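Local coordinates for putative cathepsin d (Ixodes ricinus, PDB 5N7Q), which probably acts as an aspartic-type endopeptidase of the pepsin-like A1 family, cutting peptide bonds within proteins, and is bound here by the inhibitor pepstatin A, at residues Y60-S63 and T67-A70; I22-G25 and D30-V33. All coordinates share one frame; numbering follows the deposited sequence.

Contact 1. Residues Y60-S63 and T67-A70; sequences YDSS and TYEA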
ATOM      1  N   TYR A  60      15.345 -14.452   8.309  1.00  9.46           N
ATOM      2  CA  TYR A  60      15.041 -14.646   9.733  1.00  9.25           C
ATOM      3  C   TYR A  60      15.561 -16.014  10.153  1.00  9.23           C
ATOM      4  O   TYR A  60      15.189 -17.020   9.527  1.00  9.75           O
ATOM      5  CB  TYR A  60      13.549 -14.580   9.938  1.00  9.16           C
ATOM      6  CG  TYR A  60      13.134 -14.994  11.343  1.00  9.27           C
ATOM      7  CD1 TYR A  60      13.492 -14.250  12.439  1.00  9.50           C
ATOM      8  CD2 TYR A  60      12.401 -16.147  11.563  1.00  9.07           C
ATOM      9  CE1 TYR A  60      13.132 -14.631  13.728  1.00  9.57           C
ATOM     10  CE2 TYR A  60      11.994 -16.515  12.826  1.00  9.16           C
ATOM     11  CZ  TYR A  60      12.364 -15.770  13.917  1.00  9.01           C
ATOM     12  OH  TYR A  60      11.974 -16.170  15.183  1.00 10.44           O
ATOM     13  N   ASP A  61      16.404 -16.032  11.205  1.00  9.71           N
ATOM     14  CA  ASP A  61      16.934 -17.287  11.753  1.00  9.96           C
ATOM     15  C   ASP A  61      16.382 -17.480  13.174  1.00  9.72           C
ATOM     16  O   ASP A  61      16.879 -16.928  14.121  1.00 10.76           O
ATOM     17  CB  ASP A  61      18.453 -17.284  11.763  1.00 11.15           C
ATOM     18  CG  ASP A  61      19.025 -18.634  12.152  1.00 12.55           C
ATOM     19  OD1 ASP A  61      18.280 -19.486  12.676  1.00 13.10           O
ATOM     20  OD2 ASP A  61      20.242 -18.844  11.943  1.00 14.39           O
ATOM     21  N   SER A  62      15.341 -18.286  13.286  1.00  9.23           N
ATOM     22  CA  SER A  62      14.729 -18.579  14.580  1.00  9.66           C
ATOM     23  C   SER A  62      15.711 -19.105  15.624  1.00 10.40           C
ATOM     24  O   SER A  62      15.537 -18.855  16.811  1.00 10.87           O
ATOM     25  CB  SER A  62      13.604 -19.591  14.379  1.00  9.82           C
ATOM     26  OG  SER A  62      14.092 -20.790  13.815  1.00 10.39           O
ATOM     27  N   SER A  63      16.728 -19.830  15.157  1.00 11.56           N
ATOM     28  CA  SER A  63      17.642 -20.500  16.066  1.00 12.81           C
ATOM     29  C   SER A  63      18.561 -19.553  16.806  1.00 13.71           C
ATOM     30  O   SER A  63      19.181 -19.962  17.782  1.00 15.25           O
ATOM     31  CB  SER A  63      18.477 -21.555  15.311  1.00 12.56           C
ATOM     32  OG  SER A  63      19.540 -20.976  14.560  1.00 13.25           O
ATOM     33  N   THR A  67      13.567 -15.444  21.959  1.00 12.82           N
ATOM     34  CA  THR A  67      12.141 -15.207  22.096  1.00 12.48           C
ATOM     35  C   THR A  67      11.281 -15.896  21.023  1.00 11.82           C
ATOM     36  O   THR A  67      10.044 -15.818  21.065  1.00 12.04           O
ATOM     37  CB  THR A  67      11.848 -13.693  22.152  1.00 12.65           C
ATOM     38  OG1 THR A  67      12.563 -13.041  21.112  1.00 13.14           O
ATOM     39  CG2 THR A  67      12.267 -13.128  23.532  1.00 13.34           C
ATOM     40  N   TYR A  68      11.933 -16.595  20.079  1.00 10.72           N
ATOM     41  CA  TYR A  68      11.232 -17.391  19.086  1.00 11.22           C
ATOM     42  C   TYR A  68      10.364 -18.478  19.693  1.00 11.06           C
ATOM     43  O   TYR A  68      10.797 -19.166  20.640  1.00 11.83           O
ATOM     44  CB  TYR A  68      12.239 -18.021  18.138  1.00 11.27           C
ATOM     45  CG  TYR A  68      11.812 -19.308  17.466  1.00 10.84           C
ATOM     46  CD1 TYR A  68      10.877 -19.319  16.424  1.00 10.78           C
ATOM     47  CD2 TYR A  68      12.364 -20.531  17.881  1.00 10.81           C
ATOM     48  CE1 TYR A  68      10.493 -20.504  15.816  1.00 10.93           C
ATOM     49  CE2 TYR A  68      11.993 -21.707  17.278  1.00 11.40           C
ATOM     50  CZ  TYR A  68      11.072 -21.695  16.245  1.00 11.51           C
ATOM     51  OH  TYR A  68      10.695 -22.883  15.657  1.00 11.63           O
ATOM     52  N   GLU A  69       9.155 -18.620  19.155  1.00 11.22           N
ATOM     53  CA  GLU A  69       8.289 -19.735  19.465  1.00 12.18           C
ATOM     54  C   GLU A  69       7.821 -20.357  18.180  1.00 11.96           C
ATOM     55  O   GLU A  69       7.363 -19.663  17.258  1.00 11.11           O
ATOM     56  CB  GLU A  69       7.076 -19.279  20.287  1.00 13.28           C
ATOM     57  CG  GLU A  69       7.419 -18.675  21.635  1.00 14.43           C
ATOM     58  CD  GLU A  69       6.183 -18.086  22.273  1.00 16.59           C
ATOM     59  OE1 GLU A  69       5.461 -18.846  22.942  1.00 18.24           O
ATOM     60  OE2 GLU A  69       5.916 -16.882  22.076  1.00 17.28           O
ATOM     61  N   ALA A  70       7.924 -21.677  18.093  1.00 11.85           N
ATOM     62  CA  ALA A  70       7.481 -22.418  16.929  1.00 12.25           C
ATOM     63  C   ALA A  70       5.970 -22.387  16.763  1.00 12.64           C
ATOM     64  O   ALA A  70       5.218 -22.258  17.741  1.00 13.95           O
ATOM     65  CB  ALA A  70       7.956 -23.865  17.049  1.00 12.58           C
TER
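A serine methylene sits squarely on a tyrosine ring. CB of S62 lies 3.4 Å from the centroid of the Y68 ring and only 11° off the ring normal, a CH-pi contact over the face. The nearest ring atom is CD1 of Y68, 3.4 Å from S62 CB. No hydrogen bond joins the two segments. The opposite face of the same ring carries the backbone N of A70, offset toward the rim, so the ring is held between S62 and its own chain two residues on. Y68 swings its CG anti to the backbone N (chi1 154°), and this lays the ring against S62.

Y60 adds the second touch. Its side chain crosses that of Y68 at about a right angle, and Y60 OH reaches Y68 CB at 3.5 Å. That hydroxyl is hydrogen-bonded to D91 of strand 82-95, which anchors the end of the ring.

The contact closes a short loop in the N-terminal half of the pepsin-like fold. The chain after helix 52-55 folds back on Y68, just ahead of strand 69-79, which in this family pairs with 82-95 as the flap hairpin. An Asx turn shapes the first side: S63 N donates to D61 OD1 at 2.9 Å. S63 OG also donates to D61 OD1, at 2.7 Å, from the same face of the carboxylate plane. Both bonds grip one oxygen and tie D61 to the S63 backbone and hydroxyl. S62 OG, above the hydroxyl end of the Y68 ring, hydrogen-bonds to K48 NZ. K48 also makes a long, weak ion pair with D61.

Contact 2. Residues I22-G25 and D30-V33; sequences ISIG and DFQV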
ATOM      1  N   ILE A  22      12.185  -2.854  10.185  1.00  8.69           N
ATOM      2  CA  ILE A  22      11.643  -3.510  11.379  1.00  9.32           C
ATOM      3  C   ILE A  22      12.728  -4.422  11.897  1.00  9.61           C
ATOM      4  O   ILE A  22      13.673  -4.704  11.191  1.00 10.62           O
ATOM      5  CB  ILE A  22      10.324  -4.308  11.147  1.00  9.74           C
ATOM      6  CG1 ILE A  22      10.516  -5.537  10.238  1.00  9.92           C
ATOM      7  CG2 ILE A  22       9.229  -3.387  10.603  1.00  9.69           C
ATOM      8  CD1 ILE A  22       9.314  -6.476  10.157  1.00 10.44           C
ATOM      9  N   SER A  23      12.550  -4.881  13.123  1.00  9.80           N
ATOM     10  CA  SER A  23      13.353  -6.015  13.587  1.00 10.89           C
ATOM     11  C   SER A  23      12.492  -7.082  14.171  1.00 11.14           C
ATOM     12  O   SER A  23      11.359  -6.832  14.618  1.00 11.07           O
ATOM     13  CB  SER A  23      14.436  -5.589  14.589  1.00 11.28           C
ATOM     14  OG  SER A  23      13.927  -5.295  15.874  1.00 11.73           O
ATOM     15  N   ILE A  24      13.047  -8.302  14.147  1.00 11.06           N
ATOM     16  CA  ILE A  24      12.410  -9.477  14.713  1.00 11.39           C
ATOM     17  C   ILE A  24      13.421 -10.144  15.637  1.00 11.14           C
ATOM     18  O   ILE A  24      14.583 -10.283  15.287  1.00 11.03           O
ATOM     19  CB  ILE A  24      11.995 -10.486  13.622  1.00 11.55           C
ATOM     20  CG1 ILE A  24      11.133  -9.836  12.516  1.00 11.48           C
ATOM     21  CG2 ILE A  24      11.314 -11.707  14.230  1.00 11.21           C
ATOM     22  CD1 ILE A  24       9.713  -9.440  12.877  1.00 11.92           C
ATOM     23  N   GLY A  25      12.961 -10.598  16.798  1.00 10.73           N
ATOM     24  CA  GLY A  25      13.739 -11.562  17.604  1.00 11.89           C
ATOM     25  C   GLY A  25      14.652 -10.889  18.591  1.00 11.40           C
ATOM     26  O   GLY A  25      14.750  -9.658  18.666  1.00 12.02           O
ATOM     27  N   ASP A  30      17.409  -7.532  11.658  1.00 10.63           N
ATOM     28  CA  ASP A  30      16.873  -6.357  10.933  1.00 10.98           C
ATOM     29  C   ASP A  30      16.385  -6.700   9.515  1.00 10.70           C
ATOM     30  O   ASP A  30      16.996  -7.484   8.804  1.00 11.00           O
ATOM     31  CB  ASP A  30      17.933  -5.279  10.866  1.00 12.15           C
ATOM     32  CG  ASP A  30      18.258  -4.676  12.212  1.00 13.89           C
ATOM     33  OD1 ASP A  30      17.388  -4.591  13.090  1.00 16.01           O
ATOM     34  OD2 ASP A  30      19.432  -4.250  12.378  1.00 18.07           O
ATOM     35  N   PHE A  31      15.267  -6.073   9.128  1.00  9.77           N
ATOM     36  CA  PHE A  31      14.657  -6.250   7.803  1.00  9.47           C
ATOM     37  C   PHE A  31      14.080  -4.952   7.300  1.00  9.19           C
ATOM     38  O   PHE A  31      13.943  -3.972   8.054  1.00  9.38           O
ATOM     39  CB  PHE A  31      13.511  -7.270   7.878  1.00  9.20           C
ATOM     40  CG  PHE A  31      13.930  -8.593   8.465  1.00  9.17           C
ATOM     41  CD1 PHE A  31      13.919  -8.825   9.842  1.00  9.09           C
ATOM     42  CD2 PHE A  31      14.360  -9.602   7.622  1.00  9.55           C
ATOM     43  CE1 PHE A  31      14.375 -10.038  10.345  1.00  9.47           C
ATOM     44  CE2 PHE A  31      14.800 -10.806   8.124  1.00  9.77           C
ATOM     45  CZ  PHE A  31      14.802 -11.023   9.484  1.00  9.54           C
ATOM     46  N   GLN A  32      13.773  -4.967   6.011  1.00  9.47           N
ATOM     47  CA  GLN A  32      12.979  -3.910   5.366  1.00  9.77           C
ATOM     48  C   GLN A  32      11.704  -4.518   4.872  1.00  9.39           C
ATOM     49  O   GLN A  32      11.712  -5.582   4.250  1.00  9.21           O
ATOM     50  CB  GLN A  32      13.743  -3.309   4.201  1.00 10.83           C
ATOM     51  CG  GLN A  32      15.047  -2.652   4.622  1.00 12.29           C
ATOM     52  CD  GLN A  32      14.839  -1.376   5.379  1.00 13.85           C
ATOM     53  OE1 GLN A  32      13.813  -0.716   5.228  1.00 15.53           O
ATOM     54  NE2 GLN A  32      15.815  -1.004   6.214  1.00 16.27           N
ATOM     55  N   VAL A  33      10.582  -3.850   5.109  1.00  8.37           N
ATOM     56  CA  VAL A  33       9.274  -4.372   4.671  1.00  8.08           C
ATOM     57  C   VAL A  33       8.427  -3.280   4.063  1.00  7.74           C
ATOM     58  O   VAL A  33       8.547  -2.125   4.418  1.00  7.67           O
ATOM     59  CB  VAL A  33       8.482  -5.017   5.832  1.00  8.21           C
ATOM     60  CG1 VAL A  33       9.179  -6.279   6.303  1.00  8.21           C
ATOM     61  CG2 VAL A  33       8.265  -4.078   7.013  1.00  8.59           C
TER
HETATM   62  O   HOH W   1      15.439  -2.393  12.227  1.00 24.81           O
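I22 and F31 form an antiparallel hydrogen-bonded pair in the beta hairpin of strands 17-24 and 29-36. I22 N donates to F31 O at 3.0 Å, and F31 N donates to I22 O at 2.9 Å. S23 and D30 follow as a non-hydrogen-bonded pair, with their CA atoms 4.4 Å apart.

The tight side is the apolar face that carries I22 and F31. I22 CG2 meets V33 CG2 at 3.8 Å. The I22 and V33 side chains cross at about a right angle, with I22 CD1 3.9 Å from V33 CG1. I24 crosses F31 in the same way and sets its CG1 3.9 Å from F31 CE1. Its CG1 stands beside the backbone N (chi1 -53°), which turns that branch to the ring. L44 of strand 42-45 touches I24, F31 and V33, and L42 touches I22, so this face is buried in the fold.

The other face, with S23 and D30, is looser and wetter. D30 is exposed, while S23 OG is hydrogen-bonded to R94. Across the pair the side chains touch through S23 CB and D30 OD1. A water lies 3.1 Å from D30 OD1, to which it can donate, and makes a weak hydrogen bond with I22 O, also at 3.1 Å.

The hairpin of contact 2 comes first in the chain, and the loop of contact 1 follows it. Their centres are 13 Å apart. They meet directly through Y60. Its CE1 packs on I24 CG2 at 3.5 Å, and its CA lies 3.6 Å from F31 CZ. Y60 thus joins the 60-63 loop to the apolar face of the hairpin. A further packing touch links T67 OG1 with the backbone of G25. Contact 2 lies nearer the catalytic centre: the V33 side chain is about 8 Å from that of D36, a predicted active-site aspartate on the same strand, 29-36. Contact 1 lies away from the active-site aspartates. Its centre is about 28 Å from the centre of the chain, against about 18 Å for contact 2.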